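Local coordinates for protein beta-d-glucoside glucohydrolase (Hypocrea jecorina, PDB 3ZZ1) that probably hydrolyses terminal, non-reducing beta-D-glucosyl residues, releasing beta-D-glucose, as a family 3 beta-glucosidase of cellulose degradation, at residues A350-A362 with P390-R402. Residues are numbered along the deposited sequence; the frame is centred on the assembly and turned at random.
Sequences AVVGSAAIIGNHA and PYFVAPYDAINTR
With CG anti to the backbone N (chi1 -163°), F392 lays its ring against A362, whose CB sits over one face, 3.9 Å from the ring centroid, in a CH-pi contact displaced toward the rim. In I358, CG1 is anti to the carbonyl carbon (chi1 -65°), which carries CD1 obliquely to F392 CD1 at 3.9 Å and to A394 CB at 3.8 Å. Without the ring, as with an alanine at F392, the A362 methyl would probably lose its aromatic partner and a gap would open beside I358 CD1. The A356 carbonyl O accepts a nearly straight hydrogen bond (163°) of 2.9 Å from Y396 N, the donor tilted out of the carbonyl plane, while P395 CD packs on the same oxygen. A water bridges the two segments, accepting from I358 N and donating to D397 OD2 at 2.7 Å. V351 meets the helix with both branches: CG2 touches I399 CG2 at 3.9 Å, and CG1 approaches Y396 CD1. F434 also packs on P395 and I399. Strand 348-352 and helix 395-404, with A394 at its N-cap position, thus form the first half of a beta-alpha-beta crossover to the neighbouring parallel strand 409-413, in the alpha/beta sandwich of the family 3 C-terminal domain.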
ATOM      1  N   ALA A 350      11.301 -27.421 -17.318  1.00 17.02           N
ATOM      2  CA  ALA A 350       9.904 -27.305 -17.726  1.00 16.09           C
ATOM      3  C   ALA A 350       9.282 -26.037 -17.133  1.00 15.59           C
ATOM      4  O   ALA A 350       9.467 -25.730 -15.953  1.00 15.30           O
ATOM      5  CB  ALA A 350       9.114 -28.531 -17.312  1.00 15.95           C
ATOM      6  N   VAL A 351       8.558 -25.299 -17.967  1.00 14.93           N
ATOM      7  CA  VAL A 351       7.837 -24.112 -17.534  1.00 14.28           C
ATOM      8  C   VAL A 351       6.360 -24.390 -17.778  1.00 14.18           C
ATOM      9  O   VAL A 351       5.955 -24.686 -18.901  1.00 14.16           O
ATOM     10  CB  VAL A 351       8.319 -22.837 -18.280  1.00 14.20           C
ATOM     11  CG1 VAL A 351       7.472 -21.632 -17.905  1.00 13.41           C
ATOM     12  CG2 VAL A 351       9.791 -22.557 -17.964  1.00 14.08           C
ATOM     13  N   VAL A 352       5.568 -24.316 -16.716  1.00 14.17           N
ATOM     14  CA  VAL A 352       4.186 -24.795 -16.748  1.00 13.91           C
ATOM     15  C   VAL A 352       3.231 -23.775 -16.136  1.00 13.89           C
ATOM     16  O   VAL A 352       3.471 -23.266 -15.036  1.00 13.76           O
ATOM     17  CB  VAL A 352       4.052 -26.158 -16.013  1.00 13.93           C
ATOM     18  CG1 VAL A 352       2.591 -26.601 -15.928  1.00 13.82           C
ATOM     19  CG2 VAL A 352       4.894 -27.236 -16.695  1.00 13.81           C
ATOM     20  N   GLY A 353       2.149 -23.485 -16.853  1.00 13.90           N
ATOM     21  CA  GLY A 353       1.106 -22.587 -16.358  1.00 14.12           C
ATOM     22  C   GLY A 353       0.816 -21.438 -17.305  1.00 14.17           C
ATOM     23  O   GLY A 353       1.727 -20.879 -17.912  1.00 14.35           O
ATOM     24  N   SER A 354      -0.459 -21.083 -17.435  1.00 14.38           N
ATOM     25  CA  SER A 354      -0.850 -19.959 -18.281  1.00 14.58           C
ATOM     26  C   SER A 354      -0.235 -18.648 -17.792  1.00 14.52           C
ATOM     27  O   SER A 354       0.008 -17.747 -18.590  1.00 14.82           O
ATOM     28  CB  SER A 354      -2.365 -19.830 -18.335  1.00 14.44           C
ATOM     29  OG  SER A 354      -2.881 -19.525 -17.054  1.00 15.36           O
ATOM     30  N   ALA A 355       0.016 -18.560 -16.485  1.00 14.37           N
ATOM     31  CA  ALA A 355       0.614 -17.369 -15.859  1.00 14.55           C
ATOM     32  C   ALA A 355       2.105 -17.183 -16.176  1.00 14.62           C
ATOM     33  O   ALA A 355       2.712 -16.190 -15.772  1.00 14.53           O
ATOM     34  CB  ALA A 355       0.394 -17.399 -14.354  1.00 14.39           C
ATOM     35  N   ALA A 356       2.687 -18.140 -16.894  1.00 14.67           N
ATOM     36  CA  ALA A 356       4.071 -18.030 -17.351  1.00 14.70           C
ATOM     37  C   ALA A 356       4.223 -17.116 -18.571  1.00 14.69           C
ATOM     38  O   ALA A 356       5.273 -16.494 -18.751  1.00 14.75           O
ATOM     39  CB  ALA A 356       4.639 -19.414 -17.646  1.00 14.78           C
ATOM     40  N   ILE A 357       3.178 -17.019 -19.393  1.00 14.66           N
ATOM     41  CA  ILE A 357       3.256 -16.283 -20.667  1.00 14.55           C
ATOM     42  C   ILE A 357       2.418 -14.997 -20.748  1.00 14.68           C
ATOM     43  O   ILE A 357       1.583 -14.727 -19.889  1.00 14.76           O
ATOM     44  CB  ILE A 357       2.894 -17.188 -21.876  1.00 14.55           C
ATOM     45  CG1 ILE A 357       1.438 -17.671 -21.774  1.00 14.13           C
ATOM     46  CG2 ILE A 357       3.886 -18.347 -21.991  1.00 13.95           C
ATOM     47  CD1 ILE A 357       0.826 -18.074 -23.110  1.00 14.91           C
ATOM     48  N   ILE A 358       2.655 -14.219 -21.803  1.00 14.95           N
ATOM     49  CA  ILE A 358       1.869 -13.023 -22.107  1.00 14.88           C
ATOM     50  C   ILE A 358       0.412 -13.407 -22.395  1.00 15.14           C
ATOM     51  O   ILE A 358       0.147 -14.298 -23.204  1.00 15.17           O
ATOM     52  CB  ILE A 358       2.458 -12.249 -23.325  1.00 14.93           C
ATOM     53  CG1 ILE A 358       3.856 -11.682 -23.015  1.00 14.53           C
ATOM     54  CG2 ILE A 358       1.506 -11.149 -23.803  1.00 14.48           C
ATOM     55  CD1 ILE A 358       3.887 -10.575 -21.968  1.00 12.84           C
ATOM     56  N   GLY A 359      -0.516 -12.734 -21.717  1.00 15.06           N
ATOM     57  CA  GLY A 359      -1.942 -12.914 -21.953  1.00 15.18           C
ATOM     58  C   GLY A 359      -2.638 -11.572 -22.092  1.00 15.42           C
ATOM     59  O   GLY A 359      -1.984 -10.550 -22.308  1.00 15.18           O
ATOM     60  N   ASN A 360      -3.963 -11.576 -21.958  1.00 15.72           N
ATOM     61  CA  ASN A 360      -4.768 -10.362 -22.117  1.00 16.21           C
ATOM     62  C   ASN A 360      -4.522  -9.321 -21.023  1.00 16.37           C
ATOM     63  O   ASN A 360      -4.753  -8.132 -21.229  1.00 16.37           O
ATOM     64  CB  ASN A 360      -6.258 -10.708 -22.203  1.00 16.29           C
ATOM     65  CG  ASN A 360      -6.654 -11.298 -23.552  1.00 16.81           C
ATOM     66  OD1 ASN A 360      -6.045 -11.010 -24.586  1.00 17.97           O
ATOM     67  ND2 ASN A 360      -7.691 -12.121 -23.544  1.00 17.09           N
ATOM     68  N   HIS A 361      -4.048  -9.780 -19.867  1.00 16.78           N
ATOM     69  CA  HIS A 361      -3.679  -8.895 -18.765  1.00 17.26           C
ATOM     70  C   HIS A 361      -2.470  -8.025 -19.123  1.00 17.79           C
ATOM     71  O   HIS A 361      -2.508  -6.800 -18.979  1.00 17.62           O
ATOM     72  CB  HIS A 361      -3.394  -9.710 -17.501  1.00 17.09           C
ATOM     73  CG  HIS A 361      -3.016  -8.875 -16.321  1.00 16.75           C
ATOM     74  ND1 HIS A 361      -1.706  -8.653 -15.957  1.00 16.67           N
ATOM     75  CD2 HIS A 361      -3.776  -8.189 -15.437  1.00 15.62           C
ATOM     76  CE1 HIS A 361      -1.677  -7.869 -14.895  1.00 16.37           C
ATOM     77  NE2 HIS A 361      -2.919  -7.576 -14.558  1.00 16.46           N
ATOM     78  N   ALA A 362      -1.410  -8.670 -19.607  1.00 18.38           N
ATOM     79  CA  ALA A 362      -0.179  -7.983 -19.997  1.00 18.92           C
ATOM     80  C   ALA A 362      -0.350  -7.102 -21.240  1.00 19.36           C
ATOM     81  O   ALA A 362       0.343  -6.091 -21.383  1.00 19.27           O
ATOM     82  CB  ALA A 362       0.930  -8.999 -20.220  1.00 18.86           C
ATOM     83  N   PRO A 390       3.331  -0.340 -20.623  1.00 14.15           N
ATOM     84  CA  PRO A 390       4.041   0.103 -21.823  1.00 13.99           C
ATOM     85  C   PRO A 390       4.734  -1.086 -22.497  1.00 13.79           C
ATOM     86  O   PRO A 390       4.994  -1.065 -23.699  1.00 13.40           O
ATOM     87  CB  PRO A 390       5.066   1.096 -21.273  1.00 13.98           C
ATOM     88  CG  PRO A 390       5.297   0.663 -19.860  1.00 13.89           C
ATOM     89  CD  PRO A 390       3.981   0.121 -19.382  1.00 14.09           C
ATOM     90  N   TYR A 391       5.025  -2.102 -21.693  1.00 13.86           N
ATOM     91  CA  TYR A 391       5.560  -3.387 -22.138  1.00 13.98           C
ATOM     92  C   TYR A 391       5.345  -4.344 -20.970  1.00 14.17           C
ATOM     93  O   TYR A 391       4.922  -3.917 -19.886  1.00 14.57           O
ATOM     94  CB  TYR A 391       7.054  -3.279 -22.487  1.00 13.74           C
ATOM     95  CG  TYR A 391       7.933  -2.929 -21.305  1.00 13.36           C
ATOM     96  CD1 TYR A 391       8.157  -1.599 -20.951  1.00 13.17           C
ATOM     97  CD2 TYR A 391       8.533  -3.929 -20.537  1.00 12.93           C
ATOM     98  CE1 TYR A 391       8.958  -1.269 -19.861  1.00 13.01           C
ATOM     99  CE2 TYR A 391       9.327  -3.618 -19.450  1.00 12.63           C
ATOM    100  CZ  TYR A 391       9.537  -2.284 -19.116  1.00 13.40           C
ATOM    101  OH  TYR A 391      10.324  -1.967 -18.034  1.00 13.44           O
ATOM    102  N   PHE A 392       5.631  -5.624 -21.179  1.00 14.01           N
ATOM    103  CA  PHE A 392       5.542  -6.609 -20.112  1.00 14.06           C
ATOM    104  C   PHE A 392       6.501  -7.757 -20.389  1.00 14.14           C
ATOM    105  O   PHE A 392       6.416  -8.405 -21.434  1.00 14.07           O
ATOM    106  CB  PHE A 392       4.110  -7.138 -19.964  1.00 13.93           C
ATOM    107  CG  PHE A 392       3.850  -7.844 -18.652  1.00 13.88           C
ATOM    108  CD1 PHE A 392       4.354  -9.129 -18.416  1.00 13.86           C
ATOM    109  CD2 PHE A 392       3.092  -7.232 -17.657  1.00 13.76           C
ATOM    110  CE1 PHE A 392       4.121  -9.780 -17.212  1.00 13.25           C
ATOM    111  CE2 PHE A 392       2.845  -7.877 -16.441  1.00 14.03           C
ATOM    112  CZ  PHE A 392       3.357  -9.156 -16.218  1.00 13.58           C
ATOM    113  N   VAL A 393       7.407  -7.998 -19.443  1.00 14.22           N
ATOM    114  CA  VAL A 393       8.363  -9.100 -19.536  1.00 14.31           C
ATOM    115  C   VAL A 393       7.797 -10.343 -18.846  1.00 14.45           C
ATOM    116  O   VAL A 393       7.819 -10.444 -17.616  1.00 14.61           O
ATOM    117  CB  VAL A 393       9.741  -8.731 -18.923  1.00 14.24           C
ATOM    118  CG1 VAL A 393      10.765  -9.829 -19.203  1.00 14.53           C
ATOM    119  CG2 VAL A 393      10.240  -7.398 -19.469  1.00 14.18           C
ATOM    120  N   ALA A 394       7.294 -11.285 -19.646  1.00 14.44           N
ATOM    121  CA  ALA A 394       6.733 -12.533 -19.133  1.00 14.35           C
ATOM    122  C   ALA A 394       7.812 -13.438 -18.526  1.00 14.43           C
ATOM    123  O   ALA A 394       8.942 -13.472 -19.021  1.00 14.41           O
ATOM    124  CB  ALA A 394       5.978 -13.267 -20.234  1.00 14.55           C
ATOM    125  N   PRO A 395       7.469 -14.158 -17.437  1.00 14.24           N
ATOM    126  CA  PRO A 395       8.394 -15.111 -16.833  1.00 14.25           C
ATOM    127  C   PRO A 395       8.996 -16.085 -17.851  1.00 14.42           C
ATOM    128  O   PRO A 395      10.215 -16.290 -17.845  1.00 13.98           O
ATOM    129  CB  PRO A 395       7.518 -15.854 -15.828  1.00 14.21           C
ATOM    130  CG  PRO A 395       6.492 -14.859 -15.432  1.00 14.26           C
ATOM    131  CD  PRO A 395       6.214 -14.053 -16.666  1.00 14.19           C
ATOM    132  N   TYR A 396       8.159 -16.656 -18.725  1.00 14.60           N
ATOM    133  CA  TYR A 396       8.638 -17.634 -19.712  1.00 15.03           C
ATOM    134  C   TYR A 396       9.717 -17.088 -20.643  1.00 15.21           C
ATOM    135  O   TYR A 396      10.755 -17.720 -20.831  1.00 15.35           O
ATOM    136  CB  TYR A 396       7.500 -18.231 -20.552  1.00 14.88           C
ATOM    137  CG  TYR A 396       8.028 -18.978 -21.765  1.00 15.05           C
ATOM    138  CD1 TYR A 396       8.726 -20.183 -21.620  1.00 14.29           C
ATOM    139  CD2 TYR A 396       7.872 -18.456 -23.051  1.00 14.35           C
ATOM    140  CE1 TYR A 396       9.234 -20.859 -22.730  1.00 15.26           C
ATOM    141  CE2 TYR A 396       8.376 -19.124 -24.164  1.00 14.98           C
ATOM    142  CZ  TYR A 396       9.053 -20.322 -23.999  1.00 15.32           C
ATOM    143  OH  TYR A 396       9.544 -20.981 -25.107  1.00 16.19           O
ATOM    144  N   ASP A 397       9.448 -15.931 -21.239  1.00 15.79           N
ATOM    145  CA  ASP A 397      10.356 -15.322 -22.207  1.00 16.03           C
ATOM    146  C   ASP A 397      11.706 -15.020 -21.556  1.00 16.14           C
ATOM    147  O   ASP A 397      12.759 -15.264 -22.153  1.00 16.27           O
ATOM    148  CB  ASP A 397       9.724 -14.064 -22.820  1.00 15.96           C
ATOM    149  CG  ASP A 397       8.499 -14.379 -23.690  1.00 16.68           C
ATOM    150  OD1 ASP A 397       8.563 -15.333 -24.493  1.00 15.85           O
ATOM    151  OD2 ASP A 397       7.472 -13.667 -23.581  1.00 16.84           O
ATOM    152  N   ALA A 398      11.666 -14.521 -20.321  1.00 15.97           N
ATOM    153  CA  ALA A 398      12.880 -14.241 -19.558  1.00 15.99           C
ATOM    154  C   ALA A 398      13.614 -15.519 -19.150  1.00 16.08           C
ATOM    155  O   ALA A 398      14.848 -15.582 -19.230  1.00 15.99           O
ATOM    156  CB  ALA A 398      12.562 -13.392 -18.340  1.00 15.75           C
ATOM    157  N   ILE A 399      12.863 -16.528 -18.713  1.00 16.29           N
ATOM    158  CA  ILE A 399      13.458 -17.811 -18.319  1.00 16.67           C
ATOM    159  C   ILE A 399      14.093 -18.515 -19.523  1.00 16.98           C
ATOM    160  O   ILE A 399      15.203 -19.050 -19.419  1.00 17.13           O
ATOM    161  CB  ILE A 399      12.446 -18.724 -17.572  1.00 16.68           C
ATOM    162  CG1 ILE A 399      12.280 -18.237 -16.125  1.00 16.61           C
ATOM    163  CG2 ILE A 399      12.893 -20.198 -17.594  1.00 16.31           C
ATOM    164  CD1 ILE A 399      11.059 -18.790 -15.403  1.00 15.83           C
ATOM    165  N   ASN A 400      13.394 -18.484 -20.657  1.00 17.27           N
ATOM    166  CA  ASN A 400      13.871 -19.086 -21.901  1.00 17.73           C
ATOM    167  C   ASN A 400      15.189 -18.472 -22.391  1.00 18.01           C
ATOM    168  O   ASN A 400      16.107 -19.199 -22.762  1.00 17.79           O
ATOM    169  CB  ASN A 400      12.790 -18.999 -22.988  1.00 17.59           C
ATOM    170  CG  ASN A 400      13.133 -19.805 -24.237  1.00 18.32           C
ATOM    171  OD1 ASN A 400      13.782 -20.849 -24.166  1.00 17.74           O
ATOM    172  ND2 ASN A 400      12.681 -19.321 -25.393  1.00 19.60           N
ATOM    173  N   THR A 401      15.279 -17.142 -22.371  1.00 18.36           N
ATOM    174  CA  THR A 401      16.509 -16.433 -22.756  1.00 18.73           C
ATOM    175  C   THR A 401      17.699 -16.796 -21.861  1.00 19.16           C
ATOM    176  O   THR A 401      18.795 -17.062 -22.365  1.00 19.47           O
ATOM    177  CB  THR A 401      16.306 -14.904 -22.768  1.00 18.58           C
ATOM    178  OG1 THR A 401      15.344 -14.565 -23.771  1.00 18.99           O
ATOM    179  CG2 THR A 401      17.615 -14.163 -23.066  1.00 18.32           C
ATOM    180  N   ARG A 402      17.486 -16.812 -20.546  1.00 19.36           N
ATOM    181  CA  ARG A 402      18.574 -17.083 -19.603  1.00 19.68           C
ATOM    182  C   ARG A 402      19.040 -18.533 -19.676  1.00 19.80           C
ATOM    183  O   ARG A 402      20.238 -18.809 -19.631  1.00 19.87           O
ATOM    184  CB  ARG A 402      18.177 -16.706 -18.167  1.00 19.60           C
ATOM    185  CG  ARG A 402      19.264 -16.945 -17.103  1.00 19.99           C
ATOM    186  CD  ARG A 402      20.525 -16.109 -17.349  1.00 21.28           C
ATOM    187  NE  ARG A 402      21.561 -16.328 -16.335  1.00 22.02           N
ATOM    188  CZ  ARG A 402      21.772 -15.532 -15.288  1.00 22.38           C
ATOM    189  NH1 ARG A 402      21.019 -14.454 -15.096  1.00 22.27           N
ATOM    190  NH2 ARG A 402      22.741 -15.812 -14.427  1.00 22.70           N
TER
HETATM  191  O   HOH W   1       5.094 -14.830 -23.438  1.00 15.03           O